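Local structure of probable sugar ABC transporter, sugar-binding protein (Streptococcus pneumoniae, 2W7Y) at residues Gly204-Arg209 with Gly260-Tyr265; Tyr199-Gly204 with Ser274-Asn279; Met245-Ile250 with Ile401-Glu406. The protein binds the blood group A-trisaccharide and, as the solute-binding protein of a probable sugar ABC transporter, presumably delivers such glycans for uptake. All blocks are in the same frame, centred on the assembly; numbering follows the deposited sequence.

Overall arrangement
All three contacts lie on the same side of the chain's centre. Interactions 1 and 2 have centres about 8 Å apart and share Gly204; interaction 3 is centred about 11 Å from the first and 13 Å from the second. Along the chain, interaction 1 is nested inside the loop closed by interaction 2, while 245-250 with 401-406 alternates with both. Strand 199-201 leads into helix 207-215, and helix 262-270 into strand 276-277, so interactions 1 and 2 are joined by short connections in both segments. Both deliver residues to the N-acetylgalactosamine unit of the bound glycan; interaction 3 packs helices behind them, where Leu404 meets Ser207 and Ile250 meets Ala203.

Interaction 1 (Gly204-Arg209 with Gly260-Tyr265); sequences GEPSIR and GDANAY. With A2G (2-acetamido-2-deoxy-alpha-D-galactopyranose), chain C; FUC (alpha-L-fucopyranose), chain B.
Gly260 opens the contact with its carbonyl: Gly204 CA lies 3.6 Å from Gly260 O in a CA-H...O approach. The backbone angles of Gly204 (131/-121) and the closeness of Gly260 O suit a residue without a side chain. Asp261 follows, its CB against the carboxylate of Glu205, while the carboxylate oxygens Glu205 OE2 and Asp261 OD2 stay 4.5 Å apart. At Ala262 the backbone N gives a hydrogen bond to Glu205 OE2 of 3.1 Å, nearly straight at 166° and almost along the C-O axis. Glu205 gets there because its CG stands anti to the backbone N (chi1 178°) and the chain runs on extended. This is the glycan pocket of a solute-binding protein: Glu205 OE2 also accepts from O4 of the N-acetylgalactosamine (A2G) at 2.7 Å, and OE1 from its O3 at 2.6 Å, so one carboxylate reads two neighbouring hydroxyls. Arg209 NH2 donates to A2G O7 at 2.9 Å, the oxygen lying in the guanidinium plane at its edge. The methyl of Ala262 lies against both A2G O4 and Glu205 OE2, and so short a side chain suits this tight place. Asn263 ND2 reaches fucose O2 at 3.3 Å. Tyr265 brings CD2 to 4.0 Å from Pro206 CG, the two side chains crossing at about a right angle, while its hydroxyl bonds to Ala203 O.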
loop_
_atom_site.group_PDB
_atom_site.type_symbol
_atom_site.label_atom_id
_atom_site.label_comp_id
_atom_site.label_asym_id
_atom_site.label_seq_id
_atom_site.Cartn_x
_atom_site.Cartn_y
_atom_site.Cartn_z
ATOM N N GLY A 204 -2.917 -13.317 -5.022
ATOM C CA GLY A 204 -4.065 -12.455 -5.313
ATOM C C GLY A 204 -3.556 -11.030 -5.365
ATOM O O GLY A 204 -2.671 -10.719 -6.164
ATOM N N GLU A 205 -4.098 -10.171 -4.501
ATOM C CA GLU A 205 -3.550 -8.827 -4.290
ATOM C C GLU A 205 -2.056 -8.850 -3.913
ATOM O O GLU A 205 -1.280 -8.077 -4.473
ATOM C CB GLU A 205 -4.360 -8.052 -3.238
ATOM C CG GLU A 205 -3.823 -6.644 -2.932
ATOM C CD GLU A 205 -4.479 -5.998 -1.716
ATOM O OE1 GLU A 205 -4.778 -4.789 -1.773
ATOM O OE2 GLU A 205 -4.699 -6.694 -0.701
ATOM N N PRO A 206 -1.647 -9.725 -2.963
ATOM C CA PRO A 206 -0.229 -9.786 -2.578
ATOM C C PRO A 206 0.755 -10.148 -3.697
ATOM O O PRO A 206 1.947 -9.862 -3.571
ATOM C CB PRO A 206 -0.207 -10.881 -1.511
ATOM C CG PRO A 206 -1.591 -10.924 -0.982
ATOM C CD PRO A 206 -2.454 -10.668 -2.164
ATOM N N SER A 207 0.277 -10.776 -4.766
ATOM C CA SER A 207 1.167 -11.210 -5.846
ATOM C C SER A 207 1.683 -10.059 -6.720
ATOM O O SER A 207 2.725 -10.194 -7.359
ATOM C CB SER A 207 0.516 -12.307 -6.697
ATOM O OG SER A 207 -0.674 -11.848 -7.311
ATOM N N ILE A 208 0.967 -8.933 -6.738
ATOM C CA ILE A 208 1.426 -7.747 -7.469
ATOM C C ILE A 208 2.655 -7.116 -6.806
ATOM O O ILE A 208 3.426 -6.418 -7.461
ATOM C CB ILE A 208 0.289 -6.695 -7.697
ATOM C CG1 ILE A 208 0.648 -5.745 -8.853
ATOM C CG2 ILE A 208 -0.036 -5.933 -6.400
ATOM C CD1 ILE A 208 -0.450 -4.778 -9.259
ATOM N N ARG A 209 2.832 -7.380 -5.511
ATOM C CA ARG A 209 3.996 -6.907 -4.761
ATOM C C ARG A 209 5.256 -7.647 -5.203
ATOM O O ARG A 209 6.361 -7.098 -5.137
ATOM C CB ARG A 209 3.799 -7.067 -3.245
ATOM C CG ARG A 209 2.399 -6.784 -2.712
ATOM C CD ARG A 209 1.940 -5.353 -2.978
ATOM N NE ARG A 209 0.719 -5.038 -2.239
ATOM C CZ ARG A 209 -0.018 -3.948 -2.428
ATOM N NH1 ARG A 209 0.333 -3.048 -3.339
ATOM N NH2 ARG A 209 -1.108 -3.760 -1.700
ATOM N N GLY A 260 -7.865 -14.718 -2.593
ATOM C CA GLY A 260 -8.078 -13.622 -1.641
ATOM C C GLY A 260 -7.158 -12.413 -1.684
ATOM O O GLY A 260 -6.213 -12.359 -2.470
ATOM N N ASP A 261 -7.460 -11.435 -0.828
ATOM C CA ASP A 261 -6.630 -10.240 -0.644
ATOM C C ASP A 261 -5.784 -10.356 0.625
ATOM O O ASP A 261 -5.938 -11.312 1.394
ATOM C CB ASP A 261 -7.499 -8.977 -0.591
ATOM C CG ASP A 261 -8.148 -8.651 -1.929
ATOM O OD1 ASP A 261 -7.915 -9.400 -2.905
ATOM O OD2 ASP A 261 -8.894 -7.645 -2.009
ATOM N N ALA A 262 -4.906 -9.376 0.844
ATOM C CA ALA A 262 -3.978 -9.386 1.985
ATOM C C ALA A 262 -4.679 -9.526 3.339
ATOM O O ALA A 262 -4.148 -10.153 4.258
ATOM C CB ALA A 262 -3.090 -8.142 1.968
ATOM N N ASN A 263 -5.872 -8.950 3.451
ATOM C CA ASN A 263 -6.638 -8.980 4.696
ATOM C C ASN A 263 -7.068 -10.384 5.126
ATOM O O ASN A 263 -7.166 -10.669 6.320
ATOM C CB ASN A 263 -7.853 -8.046 4.605
ATOM C CG ASN A 263 -7.483 -6.575 4.779
ATOM O OD1 ASN A 263 -6.520 -6.241 5.472
ATOM N ND2 ASN A 263 -8.257 -5.690 4.159
ATOM N N ALA A 264 -7.317 -11.256 4.152
ATOM C CA ALA A 264 -7.773 -12.615 4.441
ATOM C C ALA A 264 -6.623 -13.621 4.571
ATOM O O ALA A 264 -6.848 -14.780 4.929
ATOM C CB ALA A 264 -8.784 -13.069 3.401
ATOM N N TYR A 265 -5.404 -13.170 4.278
ATOM C CA TYR A 265 -4.199 -13.984 4.447
ATOM C C TYR A 265 -3.457 -13.681 5.749
ATOM O O TYR A 265 -2.567 -14.437 6.152
ATOM C CB TYR A 265 -3.252 -13.808 3.253
ATOM C CG TYR A 265 -3.773 -14.409 1.968
ATOM C CD1 TYR A 265 -4.126 -15.760 1.896
ATOM C CD2 TYR A 265 -3.908 -13.633 0.823
ATOM C CE1 TYR A 265 -4.608 -16.312 0.719
ATOM C CE2 TYR A 265 -4.389 -14.175 -0.356
ATOM C CZ TYR A 265 -4.733 -15.513 -0.402
ATOM O OH TYR A 265 -5.206 -16.048 -1.573
HETATM O O5 A2G C . -3.073 -2.782 2.964
HETATM C C1 A2G C . -3.335 -1.597 2.166
HETATM C C2 A2G C . -3.950 -2.050 0.851
HETATM N N2 A2G C . -4.282 -0.908 -0.001
HETATM C C3 A2G C . -5.249 -2.818 1.131
HETATM O O3 A2G C . -5.890 -3.168 -0.098
HETATM C C4 A2G C . -4.968 -4.050 1.992
HETATM O O4 A2G C . -4.139 -4.975 1.277
HETATM C C5 A2G C . -4.262 -3.600 3.277
HETATM C C6 A2G C . -3.870 -4.786 4.157
HETATM O O6 A2G C . -3.114 -4.296 5.266
HETATM C C7 A2G C . -3.855 -0.817 -1.255
HETATM O O7 A2G C . -3.130 -1.642 -1.810
HETATM C C8 A2G C . -4.329 0.436 -1.987
HETATM C C1 FUC B . -6.840 -0.375 4.395
HETATM C C2 FUC B . -7.749 -1.528 4.825
HETATM C C3 FUC B . -8.294 -1.257 6.229
HETATM C C4 FUC B . -9.046 0.074 6.247
HETATM C C5 FUC B . -8.125 1.185 5.731
HETATM C C6 FUC B . -8.837 2.528 5.602
HETATM O O2 FUC B . -7.020 -2.730 4.816
HETATM O O3 FUC B . -9.110 -2.317 6.678
HETATM O O4 FUC B . -10.210 -0.009 5.446
HETATM O O5 FUC B . -7.545 0.857 4.476
#

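Interaction 2 (Tyr199-Gly204 with Ser274-Asn279); sequences YAFGAG and SAVFFN. With A2G (2-acetamido-2-deoxy-alpha-D-galactopyranose), chain C.
Tyr199-Gly204 and Ser274-Asn279 meet in a brief parallel beta pairing that rests on Tyr199 with Ser274, buried beside helices 182-193 and 262-270, with 276-277 also pairing antiparallel to strand 157-164 of the mixed sheet. Both chains turn a corner one residue later. There Ala200 O accepts two backbone bonds, from Val276 N at 3.0 Å and from Ala275 N at 3.1 Å. Ala275 N is shared, since it also reaches Tyr199 O. Ala200 turns its methyl away from the other segment, toward helix 182-193, where a small side chain suits the packing on Met189 and Arg193.

Ser274 CB lies over one face of the Tyr199 ring, 3.9 Å from its centroid, a CH-pi contact that a slim serine permits. Tyr199 OH binds Asp268, and a water bridges Tyr199 OH and Ser274 OG. Side chains of Phe201, Val276 and Phe278 pack on one another. Phe201 CB lies 3.6 Å from Val276 CG1. With chi1 at 54°, the Phe201 ring presents a face to the edge of Phe278 in an offset edge-to-face stack, planes at 65°, with Phe278 CE2 3.5 Å from Phe201 CG. Two further waters bridge Gly202 N to Val276 O, and Gly202 O to Phe278 N. Phe278 centres an inverse gamma turn, after which Asn279 ND2 donates to O6 of the N-acetylgalactosamine at 2.9 Å.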
loop_
_atom_site.group_PDB
_atom_site.type_symbol
_atom_site.label_atom_id
_atom_site.label_comp_id
_atom_site.label_asym_id
_atom_site.label_seq_id
_atom_site.Cartn_x
_atom_site.Cartn_y
_atom_site.Cartn_z
ATOM N N TYR A 199 1.264 -23.606 3.546
ATOM C CA TYR A 199 1.483 -23.156 2.179
ATOM C C TYR A 199 2.496 -22.014 2.188
ATOM O O TYR A 199 2.742 -21.403 3.231
ATOM C CB TYR A 199 0.169 -22.769 1.484
ATOM C CG TYR A 199 -0.606 -21.621 2.103
ATOM C CD1 TYR A 199 -1.484 -21.835 3.171
ATOM C CD2 TYR A 199 -0.492 -20.328 1.594
ATOM C CE1 TYR A 199 -2.209 -20.783 3.732
ATOM C CE2 TYR A 199 -1.215 -19.268 2.146
ATOM C CZ TYR A 199 -2.069 -19.503 3.213
ATOM O OH TYR A 199 -2.779 -18.455 3.758
ATOM N N ALA A 200 3.098 -21.746 1.034
ATOM C CA ALA A 200 4.191 -20.784 0.938
ATOM C C ALA A 200 3.731 -19.352 1.242
ATOM O O ALA A 200 4.149 -18.754 2.241
ATOM C CB ALA A 200 4.849 -20.873 -0.426
ATOM N N PHE A 201 2.860 -18.820 0.389
ATOM C CA PHE A 201 2.313 -17.476 0.558
ATOM C C PHE A 201 0.899 -17.367 -0.003
ATOM O O PHE A 201 0.474 -18.191 -0.821
ATOM C CB PHE A 201 3.230 -16.422 -0.090
ATOM C CG PHE A 201 3.552 -16.687 -1.544
ATOM C CD1 PHE A 201 4.703 -17.391 -1.900
ATOM C CD2 PHE A 201 2.716 -16.214 -2.556
ATOM C CE1 PHE A 201 5.009 -17.638 -3.242
ATOM C CE2 PHE A 201 3.011 -16.454 -3.900
ATOM C CZ PHE A 201 4.162 -17.169 -4.245
ATOM N N GLY A 202 0.168 -16.351 0.448
ATOM C CA GLY A 202 -1.112 -16.002 -0.159
ATOM C C GLY A 202 -0.910 -15.248 -1.461
ATOM O O GLY A 202 -0.079 -14.343 -1.539
ATOM N N ALA A 203 -1.666 -15.631 -2.486
ATOM C CA ALA A 203 -1.623 -14.958 -3.784
ATOM C C ALA A 203 -2.945 -14.248 -4.076
ATOM O O ALA A 203 -3.967 -14.545 -3.463
ATOM C CB ALA A 203 -1.280 -15.946 -4.890
ATOM N N GLY A 204 -2.917 -13.317 -5.022
ATOM C CA GLY A 204 -4.065 -12.455 -5.313
ATOM C C GLY A 204 -3.556 -11.030 -5.365
ATOM O O GLY A 204 -2.671 -10.719 -6.164
ATOM N N SER A 274 1.024 -20.120 7.015
ATOM C CA SER A 274 1.803 -19.729 5.838
ATOM C C SER A 274 3.201 -19.248 6.234
ATOM O O SER A 274 3.435 -18.892 7.393
ATOM C CB SER A 274 1.064 -18.672 5.004
ATOM O OG SER A 274 0.720 -17.532 5.774
ATOM N N ALA A 275 4.124 -19.257 5.274
ATOM C CA ALA A 275 5.531 -18.947 5.542
ATOM C C ALA A 275 5.865 -17.474 5.333
ATOM O O ALA A 275 6.642 -16.901 6.089
ATOM C CB ALA A 275 6.442 -19.823 4.693
ATOM N N VAL A 276 5.279 -16.876 4.302
ATOM C CA VAL A 276 5.522 -15.472 3.983
ATOM C C VAL A 276 4.218 -14.697 3.727
ATOM O O VAL A 276 3.217 -15.260 3.280
ATOM C CB VAL A 276 6.579 -15.308 2.833
ATOM C CG1 VAL A 276 6.311 -16.269 1.719
ATOM C CG2 VAL A 276 6.642 -13.867 2.313
ATOM N N PHE A 277 4.251 -13.405 4.048
ATOM C CA PHE A 277 3.088 -12.532 3.974
ATOM C C PHE A 277 3.510 -11.202 3.380
ATOM O O PHE A 277 4.257 -10.448 3.998
ATOM C CB PHE A 277 2.499 -12.343 5.379
ATOM C CG PHE A 277 1.247 -11.509 5.427
ATOM C CD1 PHE A 277 0.199 -11.728 4.536
ATOM C CD2 PHE A 277 1.100 -10.527 6.399
ATOM C CE1 PHE A 277 -0.962 -10.963 4.599
ATOM C CE2 PHE A 277 -0.057 -9.759 6.474
ATOM C CZ PHE A 277 -1.091 -9.975 5.569
ATOM N N PHE A 278 3.042 -10.927 2.168
ATOM C CA PHE A 278 3.377 -9.685 1.484
ATOM C C PHE A 278 2.431 -8.560 1.905
ATOM O O PHE A 278 1.368 -8.365 1.308
ATOM C CB PHE A 278 3.372 -9.877 -0.045
ATOM C CG PHE A 278 4.165 -11.072 -0.514
ATOM C CD1 PHE A 278 5.552 -11.088 -0.413
ATOM C CD2 PHE A 278 3.523 -12.178 -1.055
ATOM C CE1 PHE A 278 6.292 -12.192 -0.837
ATOM C CE2 PHE A 278 4.252 -13.283 -1.486
ATOM C CZ PHE A 278 5.641 -13.295 -1.372
ATOM N N ASN A 279 2.820 -7.846 2.960
ATOM C CA ASN A 279 2.081 -6.673 3.428
ATOM C C ASN A 279 3.034 -5.620 3.999
ATOM O O ASN A 279 4.196 -5.918 4.281
ATOM C CB ASN A 279 1.006 -7.062 4.449
ATOM C CG ASN A 279 -0.129 -6.047 4.525
ATOM O OD1 ASN A 279 -0.229 -5.146 3.688
ATOM N ND2 ASN A 279 -0.987 -6.187 5.533
HETATM O O5 A2G C . -3.073 -2.782 2.964
HETATM C C1 A2G C . -3.335 -1.597 2.166
HETATM C C2 A2G C . -3.950 -2.050 0.851
HETATM N N2 A2G C . -4.282 -0.908 -0.001
HETATM C C3 A2G C . -5.249 -2.818 1.131
HETATM O O3 A2G C . -5.890 -3.168 -0.098
HETATM C C4 A2G C . -4.968 -4.050 1.992
HETATM O O4 A2G C . -4.139 -4.975 1.277
HETATM C C5 A2G C . -4.262 -3.600 3.277
HETATM C C6 A2G C . -3.870 -4.786 4.157
HETATM O O6 A2G C . -3.114 -4.296 5.266
HETATM C C7 A2G C . -3.855 -0.817 -1.255
HETATM O O7 A2G C . -3.130 -1.642 -1.810
HETATM C C8 A2G C . -4.329 0.436 -1.987
HETATM O O HOH W 1 -1.310 -16.208 4.647
HETATM O O HOH W 2 0.470 -14.857 3.134
HETATM O O HOH W 3 0.612 -12.577 1.023
#

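Interaction 3 (Met245-Ile250 with Ile401-Glu406); sequences MVMKEI and INALTE
Met247, a selenomethionine here, reaches across to Ala403 and Leu404 of the facing helix. Its CB leaves the helix to one side of the partner, but CG stands anti to the carbonyl carbon (chi1 -75°) and already touches Leu404 CD2 at 3.8 Å. From CG the chain runs out extended through SE, crossing the leucine at about a right angle, and carries the terminal CE to Ala403, 4.0 Å from its CB and 3.7 Å from its carbonyl O. A long, unbranched side chain suits this span, and the small alanine leaves room for its end.

Leu404 offers the same CD2 to Val246 CG1 at 4.0 Å, so one methyl lies against two successive residues of 245-250. One turn on, Ile250 sets CG2 against Leu404 O at 3.4 Å, and that carbonyl oxygen is hydrogen-bonded by Ser407 OG. No hydrogen bond joins the two segments; the side chains that meet are apolar, though two methyls rest on backbone carbonyls.

The segment axes approach to 9.5 Å, with N-to-C directions 44° apart. Helix 414-427 meets both Met247 and Ala403 through Thr421, Val246 packs on Trp182 of helix 182-193, and helix 207-215 sends Ser207 against both Ile250 and Leu404.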
loop_
_atom_site.group_PDB
_atom_site.type_symbol
_atom_site.label_atom_id
_atom_site.label_comp_id
_atom_site.label_asym_id
_atom_site.label_seq_id
_atom_site.Cartn_x
_atom_site.Cartn_y
_atom_site.Cartn_z
HETATM N N MSE A 245 7.966 -14.733 -14.575
HETATM C CA MSE A 245 8.590 -15.195 -13.332
HETATM C C MSE A 245 7.584 -15.355 -12.195
HETATM O O MSE A 245 7.591 -16.364 -11.490
HETATM C CB MSE A 245 9.669 -14.207 -12.888
HETATM C CG MSE A 245 11.029 -14.404 -13.517
HETATM SE SE MSE A 245 11.997 -12.712 -13.524
HETATM C CE MSE A 245 13.812 -13.347 -13.173
ATOM N N VAL A 246 6.731 -14.345 -12.030
ATOM C CA VAL A 246 5.763 -14.282 -10.929
ATOM C C VAL A 246 4.604 -15.267 -11.142
ATOM O O VAL A 246 4.213 -15.970 -10.210
ATOM C CB VAL A 246 5.248 -12.827 -10.707
ATOM C CG1 VAL A 246 4.205 -12.763 -9.602
ATOM C CG2 VAL A 246 6.409 -11.903 -10.376
HETATM N N MSE A 247 4.086 -15.320 -12.370
HETATM C CA MSE A 247 3.032 -16.262 -12.754
HETATM C C MSE A 247 3.430 -17.728 -12.587
HETATM O O MSE A 247 2.608 -18.549 -12.194
HETATM C CB MSE A 247 2.587 -16.014 -14.196
HETATM C CG MSE A 247 1.725 -14.783 -14.371
HETATM SE SE MSE A 247 1.257 -14.481 -16.233
HETATM C CE MSE A 247 -0.095 -13.107 -15.971
ATOM N N LYS A 248 4.683 -18.049 -12.902
ATOM C CA LYS A 248 5.231 -19.391 -12.696
ATOM C C LYS A 248 5.275 -19.748 -11.213
ATOM O O LYS A 248 4.977 -20.885 -10.829
ATOM C CB LYS A 248 6.638 -19.497 -13.293
ATOM C CG LYS A 248 6.675 -19.724 -14.797
ATOM C CD LYS A 248 8.079 -19.526 -15.350
ATOM C CE LYS A 248 9.056 -20.581 -14.836
ATOM N NZ LYS A 248 10.467 -20.269 -15.214
ATOM N N GLU A 249 5.652 -18.770 -10.391
ATOM C CA GLU A 249 5.722 -18.946 -8.944
ATOM C C GLU A 249 4.333 -19.022 -8.306
ATOM O O GLU A 249 4.112 -19.802 -7.379
ATOM C CB GLU A 249 6.567 -17.838 -8.304
ATOM C CG GLU A 249 6.864 -18.029 -6.816
ATOM C CD GLU A 249 7.428 -19.403 -6.468
ATOM O OE1 GLU A 249 7.212 -19.843 -5.324
ATOM O OE2 GLU A 249 8.081 -20.044 -7.319
ATOM N N ILE A 250 3.406 -18.219 -8.819
ATOM C CA ILE A 250 2.011 -18.235 -8.376
ATOM C C ILE A 250 1.320 -19.565 -8.731
ATOM O O ILE A 250 0.490 -20.068 -7.962
ATOM C CB ILE A 250 1.236 -17.014 -8.955
ATOM C CG1 ILE A 250 1.278 -15.810 -8.002
ATOM C CG2 ILE A 250 -0.222 -17.350 -9.202
ATOM C CD1 ILE A 250 2.654 -15.395 -7.484
ATOM N N ILE A 401 -3.422 -7.521 -11.053
ATOM C CA ILE A 401 -3.866 -8.400 -9.955
ATOM C C ILE A 401 -4.752 -9.546 -10.450
ATOM O O ILE A 401 -4.533 -10.701 -10.077
ATOM C CB ILE A 401 -4.592 -7.600 -8.822
ATOM C CG1 ILE A 401 -3.576 -6.860 -7.951
ATOM C CG2 ILE A 401 -5.462 -8.514 -7.936
ATOM C CD1 ILE A 401 -4.226 -5.936 -6.930
ATOM N N ASN A 402 -5.744 -9.220 -11.281
ATOM C CA ASN A 402 -6.630 -10.226 -11.886
ATOM C C ASN A 402 -5.885 -11.252 -12.747
ATOM O O ASN A 402 -6.160 -12.451 -12.666
ATOM C CB ASN A 402 -7.732 -9.557 -12.718
ATOM C CG ASN A 402 -8.770 -8.828 -11.869
ATOM O OD1 ASN A 402 -9.575 -8.060 -12.399
ATOM N ND2 ASN A 402 -8.765 -9.065 -10.560
ATOM N N ALA A 403 -4.946 -10.777 -13.562
ATOM C CA ALA A 403 -4.160 -11.653 -14.437
ATOM C C ALA A 403 -3.245 -12.592 -13.649
ATOM O O ALA A 403 -3.099 -13.762 -13.999
ATOM C CB ALA A 403 -3.352 -10.829 -15.435
ATOM N N LEU A 404 -2.634 -12.070 -12.588
ATOM C CA LEU A 404 -1.784 -12.876 -11.708
ATOM C C LEU A 404 -2.598 -13.916 -10.936
ATOM O O LEU A 404 -2.132 -15.036 -10.732
ATOM C CB LEU A 404 -0.981 -11.989 -10.751
ATOM C CG LEU A 404 0.058 -11.046 -11.370
ATOM C CD1 LEU A 404 0.588 -10.080 -10.326
ATOM C CD2 LEU A 404 1.209 -11.806 -12.045
ATOM N N THR A 405 -3.809 -13.540 -10.526
ATOM C CA THR A 405 -4.737 -14.441 -9.836
ATOM C C THR A 405 -5.199 -15.580 -10.753
ATOM O O THR A 405 -5.177 -16.751 -10.363
ATOM C CB THR A 405 -5.965 -13.663 -9.276
ATOM O OG1 THR A 405 -5.511 -12.565 -8.480
ATOM C CG2 THR A 405 -6.854 -14.561 -8.424
ATOM N N GLU A 406 -5.601 -15.224 -11.971
ATOM C CA GLU A 406 -6.018 -16.187 -12.988
ATOM C C GLU A 406 -4.927 -17.198 -13.356
ATOM O O GLU A 406 -5.232 -18.342 -13.709
ATOM C CB GLU A 406 -6.490 -15.451 -14.243
ATOM C CG GLU A 406 -7.846 -14.764 -14.095
ATOM C CD GLU A 406 -8.048 -13.600 -15.066
ATOM O OE1 GLU A 406 -7.254 -13.449 -16.021
ATOM O OE2 GLU A 406 -9.012 -12.831 -14.869
#